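Local coordinates for protein glycerol-3-phosphate dehydrogenase [NAD(+)] (Dunaliella salina, PDB 6IUY) that probably interconverts sn-glycerol 3-phosphate and dihydroxyacetone phosphate with NAD(+), and carries a magnesium-binding haloacid dehalogenase-like domain that lets it convert dihydroxyacetone phosphate directly to glycerol, at residues 457-462 with 497-502; 570-575 with 579-584. One frame throughout, in Å; residues are numbered along the deposited sequence.

Contact 1: 457-462 with 497-502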
loop_
_atom_site.group_PDB
_atom_site.type_symbol
_atom_site.label_atom_id
_atom_site.label_comp_id
_atom_site.label_asym_id
_atom_site.label_seq_id
_atom_site.Cartn_x
_atom_site.Cartn_y
_atom_site.Cartn_z
ATOM N N ALA A 457 -7.023 -0.110 -9.684
ATOM C CA ALA A 457 -5.965 -0.743 -10.460
ATOM C C ALA A 457 -5.647 0.076 -11.700
ATOM O O ALA A 457 -4.475 0.348 -12.014
ATOM C CB ALA A 457 -6.362 -2.170 -10.873
ATOM N N GLU A 458 -6.701 0.478 -12.398
ATOM C CA GLU A 458 -6.529 1.075 -13.701
ATOM C C GLU A 458 -5.952 2.468 -13.564
ATOM O O GLU A 458 -5.081 2.841 -14.326
ATOM C CB GLU A 458 -7.853 1.114 -14.480
ATOM C CG GLU A 458 -7.634 1.431 -15.948
ATOM C CD GLU A 458 -8.890 1.295 -16.782
ATOM O OE1 GLU A 458 -9.989 1.408 -16.210
ATOM O OE2 GLU A 458 -8.766 1.078 -18.013
ATOM N N MET A 459 -6.434 3.240 -12.595
ATOM C CA MET A 459 -5.925 4.599 -12.403
ATOM C C MET A 459 -4.473 4.580 -11.882
ATOM O O MET A 459 -3.666 5.445 -12.236
ATOM C CB MET A 459 -6.834 5.387 -11.453
ATOM C CG MET A 459 -6.442 6.835 -11.311
ATOM S SD MET A 459 -6.751 7.859 -12.763
ATOM C CE MET A 459 -8.505 8.149 -12.542
ATOM N N CYS A 460 -4.129 3.576 -11.076
ATOM C CA CYS A 460 -2.735 3.403 -10.660
ATOM C C CYS A 460 -1.830 3.093 -11.836
ATOM O O CYS A 460 -0.777 3.698 -11.982
ATOM C CB CYS A 460 -2.587 2.275 -9.631
ATOM S SG CYS A 460 -3.098 2.745 -7.979
ATOM N N GLY A 461 -2.220 2.121 -12.656
ATOM C CA GLY A 461 -1.460 1.825 -13.855
ATOM C C GLY A 461 -1.204 3.050 -14.724
ATOM O O GLY A 461 -0.114 3.210 -15.240
ATOM N N THR A 462 -2.204 3.910 -14.880
ATOM C CA THR A 462 -2.081 5.099 -15.719
ATOM C C THR A 462 -1.295 6.246 -15.078
ATOM O O THR A 462 -0.439 6.815 -15.725
ATOM C CB THR A 462 -3.482 5.637 -16.114
ATOM O OG1 THR A 462 -4.070 4.768 -17.092
ATOM C CG2 THR A 462 -3.395 7.025 -16.694
ATOM N N LYS A 497 -4.572 10.318 -3.806
ATOM C CA LYS A 497 -5.468 11.458 -3.671
ATOM C C LYS A 497 -6.353 11.648 -4.909
ATOM O O LYS A 497 -7.559 11.871 -4.804
ATOM C CB LYS A 497 -4.643 12.717 -3.419
ATOM C CG LYS A 497 -5.417 13.916 -2.963
ATOM C CD LYS A 497 -4.524 15.160 -2.974
ATOM C CE LYS A 497 -5.157 16.273 -2.152
ATOM N NZ LYS A 497 -4.532 17.609 -2.364
ATOM N N PHE A 498 -5.749 11.563 -6.085
ATOM C CA PHE A 498 -6.499 11.680 -7.330
ATOM C C PHE A 498 -7.544 10.562 -7.441
ATOM O O PHE A 498 -8.669 10.781 -7.888
ATOM C CB PHE A 498 -5.529 11.642 -8.512
ATOM C CG PHE A 498 -6.131 12.064 -9.811
ATOM C CD1 PHE A 498 -6.183 13.390 -10.152
ATOM C CD2 PHE A 498 -6.619 11.119 -10.706
ATOM C CE1 PHE A 498 -6.724 13.781 -11.340
ATOM C CE2 PHE A 498 -7.158 11.507 -11.904
ATOM C CZ PHE A 498 -7.213 12.841 -12.219
ATOM N N CYS A 499 -7.173 9.359 -7.033
ATOM C CA CYS A 499 -8.127 8.251 -7.030
ATOM C C CYS A 499 -9.329 8.556 -6.162
ATOM O O CYS A 499 -10.461 8.187 -6.491
ATOM C CB CYS A 499 -7.476 6.968 -6.537
ATOM S SG CYS A 499 -6.646 6.060 -7.825
ATOM N N LYS A 500 -9.082 9.227 -5.046
ATOM C CA LYS A 500 -10.161 9.565 -4.145
ATOM C C LYS A 500 -10.965 10.755 -4.686
ATOM O O LYS A 500 -12.183 10.791 -4.536
ATOM C CB LYS A 500 -9.605 9.828 -2.741
ATOM C CG LYS A 500 -8.933 8.571 -2.143
ATOM C CD LYS A 500 -8.505 8.776 -0.691
ATOM C CE LYS A 500 -7.737 7.576 -0.150
ATOM N NZ LYS A 500 -6.936 7.989 1.035
ATOM N N PHE A 501 -10.311 11.695 -5.360
ATOM C CA PHE A 501 -11.041 12.816 -5.961
ATOM C C PHE A 501 -11.993 12.394 -7.066
ATOM O O PHE A 501 -12.939 13.114 -7.369
ATOM C CB PHE A 501 -10.090 13.862 -6.546
ATOM C CG PHE A 501 -9.611 14.869 -5.554
ATOM C CD1 PHE A 501 -9.508 14.547 -4.211
ATOM C CD2 PHE A 501 -9.274 16.142 -5.963
ATOM C CE1 PHE A 501 -9.065 15.475 -3.301
ATOM C CE2 PHE A 501 -8.821 17.078 -5.049
ATOM C CZ PHE A 501 -8.718 16.739 -3.725
ATOM N N ILE A 502 -11.742 11.244 -7.686
ATOM C CA ILE A 502 -12.469 10.903 -8.908
ATOM C C ILE A 502 -13.304 9.648 -8.769
ATOM O O ILE A 502 -14.419 9.590 -9.287
ATOM C CB ILE A 502 -11.499 10.765 -10.087
ATOM C CG1 ILE A 502 -11.419 12.111 -10.810
ATOM C CG2 ILE A 502 -11.929 9.660 -11.016
ATOM C CD1 ILE A 502 -10.305 12.197 -11.760
#

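Contact 2: 570-575 with 579-584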
loop_
_atom_site.group_PDB
_atom_site.type_symbol
_atom_site.label_atom_id
_atom_site.label_comp_id
_atom_site.label_asym_id
_atom_site.label_seq_id
_atom_site.Cartn_x
_atom_site.Cartn_y
_atom_site.Cartn_z
ATOM N N GLU A 570 -2.699 14.928 -20.014
ATOM C CA GLU A 570 -4.109 14.592 -19.833
ATOM C C GLU A 570 -4.587 14.990 -18.431
ATOM O O GLU A 570 -5.603 15.666 -18.279
ATOM C CB GLU A 570 -4.350 13.102 -20.090
ATOM C CG GLU A 570 -4.152 12.712 -21.563
ATOM C CD GLU A 570 -3.527 11.324 -21.746
ATOM O OE1 GLU A 570 -3.540 10.515 -20.774
ATOM O OE2 GLU A 570 -3.020 11.048 -22.866
ATOM N N VAL A 571 -3.836 14.585 -17.416
ATOM C CA VAL A 571 -4.155 14.930 -16.034
ATOM C C VAL A 571 -4.081 16.439 -15.776
ATOM O O VAL A 571 -4.906 16.994 -15.034
ATOM C CB VAL A 571 -3.213 14.200 -15.059
ATOM C CG1 VAL A 571 -3.337 14.774 -13.630
ATOM C CG2 VAL A 571 -3.509 12.740 -15.082
ATOM N N GLN A 572 -3.116 17.120 -16.383
ATOM C CA GLN A 572 -3.014 18.555 -16.138
ATOM C C GLN A 572 -4.228 19.282 -16.688
ATOM O O GLN A 572 -4.706 20.246 -16.087
ATOM C CB GLN A 572 -1.741 19.144 -16.740
ATOM C CG GLN A 572 -1.334 20.453 -16.067
ATOM C CD GLN A 572 -1.093 20.270 -14.582
ATOM O OE1 GLN A 572 -0.712 19.187 -14.141
ATOM N NE2 GLN A 572 -1.335 21.316 -13.799
ATOM N N GLU A 573 -4.720 18.831 -17.842
ATOM C CA GLU A 573 -5.949 19.371 -18.413
ATOM C C GLU A 573 -7.095 19.268 -17.408
ATOM O O GLU A 573 -7.806 20.236 -17.139
ATOM C CB GLU A 573 -6.287 18.624 -19.699
ATOM C CG GLU A 573 -7.300 19.308 -20.590
ATOM C CD GLU A 573 -7.559 18.517 -21.860
ATOM O OE1 GLU A 573 -8.725 18.460 -22.293
ATOM O OE2 GLU A 573 -6.596 17.949 -22.422
ATOM N N ILE A 574 -7.249 18.092 -16.820
ATOM C CA ILE A 574 -8.251 17.912 -15.776
ATOM C C ILE A 574 -7.982 18.774 -14.529
ATOM O O ILE A 574 -8.919 19.322 -13.941
ATOM C CB ILE A 574 -8.358 16.420 -15.378
ATOM C CG1 ILE A 574 -8.760 15.587 -16.607
ATOM C CG2 ILE A 574 -9.354 16.224 -14.236
ATOM C CD1 ILE A 574 -8.573 14.103 -16.440
ATOM N N LEU A 575 -6.715 18.911 -14.132
ATOM C CA LEU A 575 -6.379 19.703 -12.942
ATOM C C LEU A 575 -6.704 21.170 -13.175
ATOM O O LEU A 575 -7.247 21.850 -12.300
ATOM C CB LEU A 575 -4.895 19.551 -12.559
ATOM C CG LEU A 575 -4.418 18.161 -12.100
ATOM C CD1 LEU A 575 -3.014 18.224 -11.523
ATOM C CD2 LEU A 575 -5.371 17.521 -11.100
ATOM N N GLY A 579 -9.630 23.284 -11.336
ATOM C CA GLY A 579 -8.884 24.113 -10.394
ATOM C C GLY A 579 -8.134 23.326 -9.323
ATOM O O GLY A 579 -8.082 23.739 -8.172
ATOM N N TRP A 580 -7.545 22.194 -9.690
ATOM C CA TRP A 580 -6.824 21.383 -8.715
ATOM C C TRP A 580 -5.307 21.474 -8.864
ATOM O O TRP A 580 -4.593 20.639 -8.318
ATOM C CB TRP A 580 -7.223 19.913 -8.815
ATOM C CG TRP A 580 -8.647 19.585 -8.494
ATOM C CD1 TRP A 580 -9.551 20.369 -7.828
ATOM C CD2 TRP A 580 -9.334 18.368 -8.824
ATOM N NE1 TRP A 580 -10.760 19.710 -7.726
ATOM C CE2 TRP A 580 -10.654 18.482 -8.326
ATOM C CE3 TRP A 580 -8.962 17.195 -9.490
ATOM C CZ2 TRP A 580 -11.602 17.467 -8.476
ATOM C CZ3 TRP A 580 -9.911 16.179 -9.645
ATOM C CH2 TRP A 580 -11.213 16.324 -9.138
ATOM N N GLU A 581 -4.801 22.468 -9.586
ATOM C CA GLU A 581 -3.351 22.557 -9.778
ATOM C C GLU A 581 -2.556 22.483 -8.473
ATOM O O GLU A 581 -1.499 21.846 -8.439
ATOM C CB GLU A 581 -2.975 23.835 -10.515
ATOM C CG GLU A 581 -3.170 23.761 -12.011
ATOM C CD GLU A 581 -3.994 24.920 -12.530
ATOM O OE1 GLU A 581 -4.850 25.417 -11.754
ATOM O OE2 GLU A 581 -3.789 25.332 -13.698
ATOM N N LEU A 582 -3.047 23.107 -7.401
ATOM C CA LEU A 582 -2.300 23.080 -6.140
ATOM C C LEU A 582 -2.654 21.880 -5.260
ATOM O O LEU A 582 -1.935 21.570 -4.314
ATOM C CB LEU A 582 -2.511 24.372 -5.350
ATOM C CG LEU A 582 -2.284 25.648 -6.158
ATOM C CD1 LEU A 582 -2.048 26.842 -5.229
ATOM C CD2 LEU A 582 -1.127 25.459 -7.113
ATOM N N GLU A 583 -3.745 21.191 -5.569
ATOM C CA GLU A 583 -4.056 19.980 -4.828
ATOM C C GLU A 583 -3.050 18.887 -5.131
ATOM O O GLU A 583 -2.894 17.949 -4.364
ATOM C CB GLU A 583 -5.464 19.485 -5.147
ATOM C CG GLU A 583 -6.566 20.450 -4.731
ATOM C CD GLU A 583 -6.570 20.707 -3.246
ATOM O OE1 GLU A 583 -6.565 19.725 -2.470
ATOM O OE2 GLU A 583 -6.566 21.895 -2.856
ATOM N N PHE A 584 -2.373 18.998 -6.265
ATOM C CA PHE A 584 -1.462 17.949 -6.687
ATOM C C PHE A 584 -0.173 18.603 -7.121
ATOM O O PHE A 584 0.105 18.729 -8.311
ATOM C CB PHE A 584 -2.077 17.104 -7.809
ATOM C CG PHE A 584 -3.366 16.391 -7.415
ATOM C CD1 PHE A 584 -4.606 16.990 -7.626
ATOM C CD2 PHE A 584 -3.337 15.123 -6.853
ATOM C CE1 PHE A 584 -5.792 16.343 -7.266
ATOM C CE2 PHE A 584 -4.520 14.469 -6.495
ATOM C CZ PHE A 584 -5.742 15.083 -6.707
#

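Contact 1: 457-462 with 497-502
M459 reaches from helix 454-477 to F498, C499 and I502 on helix 481-502, making a Met-aromatic contact in the all-helical part of the dehydrogenase. The two short segments run 135° apart in direction, their axes 10.3 Å from each other, and one long side chain bridges most of that gap. Its CG stands anti to the backbone N (chi1 -175°), which sends the chain toward the other helix; bends at the next two torsions bring the thioether across the edge of the F498 ring, the two side chains crossing at about a right angle. There SD of M459 lies 4.9 Å from the F498 centroid and 78° off the ring normal. Nearer its root, CG of M459 rests 3.6 Å from SG of C499, sulfur against methylene. With an alanine here CB would still reach C499 SG, but the F498 edge and I502 CG2 would probably lose the thioether and methyl that meet them, opening a gap between the helices. L391 of strand 388-391 also touches M459, while F511 packs on C499. The methyl at the far end is shared: M459 CE lies 3.7 Å from F498 CE2, near the ring plane, and also meets I502 CG2.

Contact 2: 570-575 with 579-584
L575 has more surface buried here than any other residue, and it is held at both backbone and side chain by the chain that turns back after helix 564-577. The turn is a Schellman motif: G579, with positive phi, is the first residue to leave helical geometry. Just beyond it the amide of W580 donates to the carbonyl of L575, N to O 2.6 Å with an N-H...O angle of 158°. This is the long 6→1 bond of the motif, and it ties the returning chain to the last turns of the helix.

The L575 side chain packs against the residues of the turn. Its CG lies anti to the carbonyl carbon (chi1 -65°), and the two methyls spread over the returning residues. CD2 of L575 meets the indole at its edge, in the ring plane, and sits 3.8 Å from W580 CB. The same methyl approaches F584, 3.6 Å from L575 CD2 to F584 CD1, while CD1 of L575 faces the F584 CB at 4.0 Å. One methyl thus touches both aromatic side chains, though not from opposite sides.

E581 supplies the more exposed flank. Its CG packs against the amide nitrogen of Q572, with Q572 NE2 3.5 Å from E581 CG, and the two side chains cross at about a right angle. That nitrogen also has a weak hydrogen bond to T588 OG1. The E581 carboxylate turns elsewhere, and its OE2 hydrogen-bonds H576 ND1.

F584 is the N-cap residue of helix 585-594, so the turn joins two consecutive helices. L575 also touches T588 of that following helix and F498 of helix 481-502, while V571 and I574 lean on M382 of strand 382-385.

Overall arrangement
Both contacts belong to the helical C-terminal part of the dehydrogenase, contact 1 closing along the chain before contact 2 opens. Their centres are 13 Å apart. Helix 481-502 connects them: it packs on helix 454-477 in contact 1, while its K497, F498 and F501 meet the turn of contact 2. K497 NZ forms a salt bridge with E583 OE1 (2.9 Å) and a cation-pi contact with F584, and F501 sets its ring edge-to-face with both W580 and F584. Helix 481-502 thus joins helix 454-477, which carries the substrate-binding K464, to the outer turn between helices 564-577 and 585-594, making the two contacts parts of one helical assembly beside the active site.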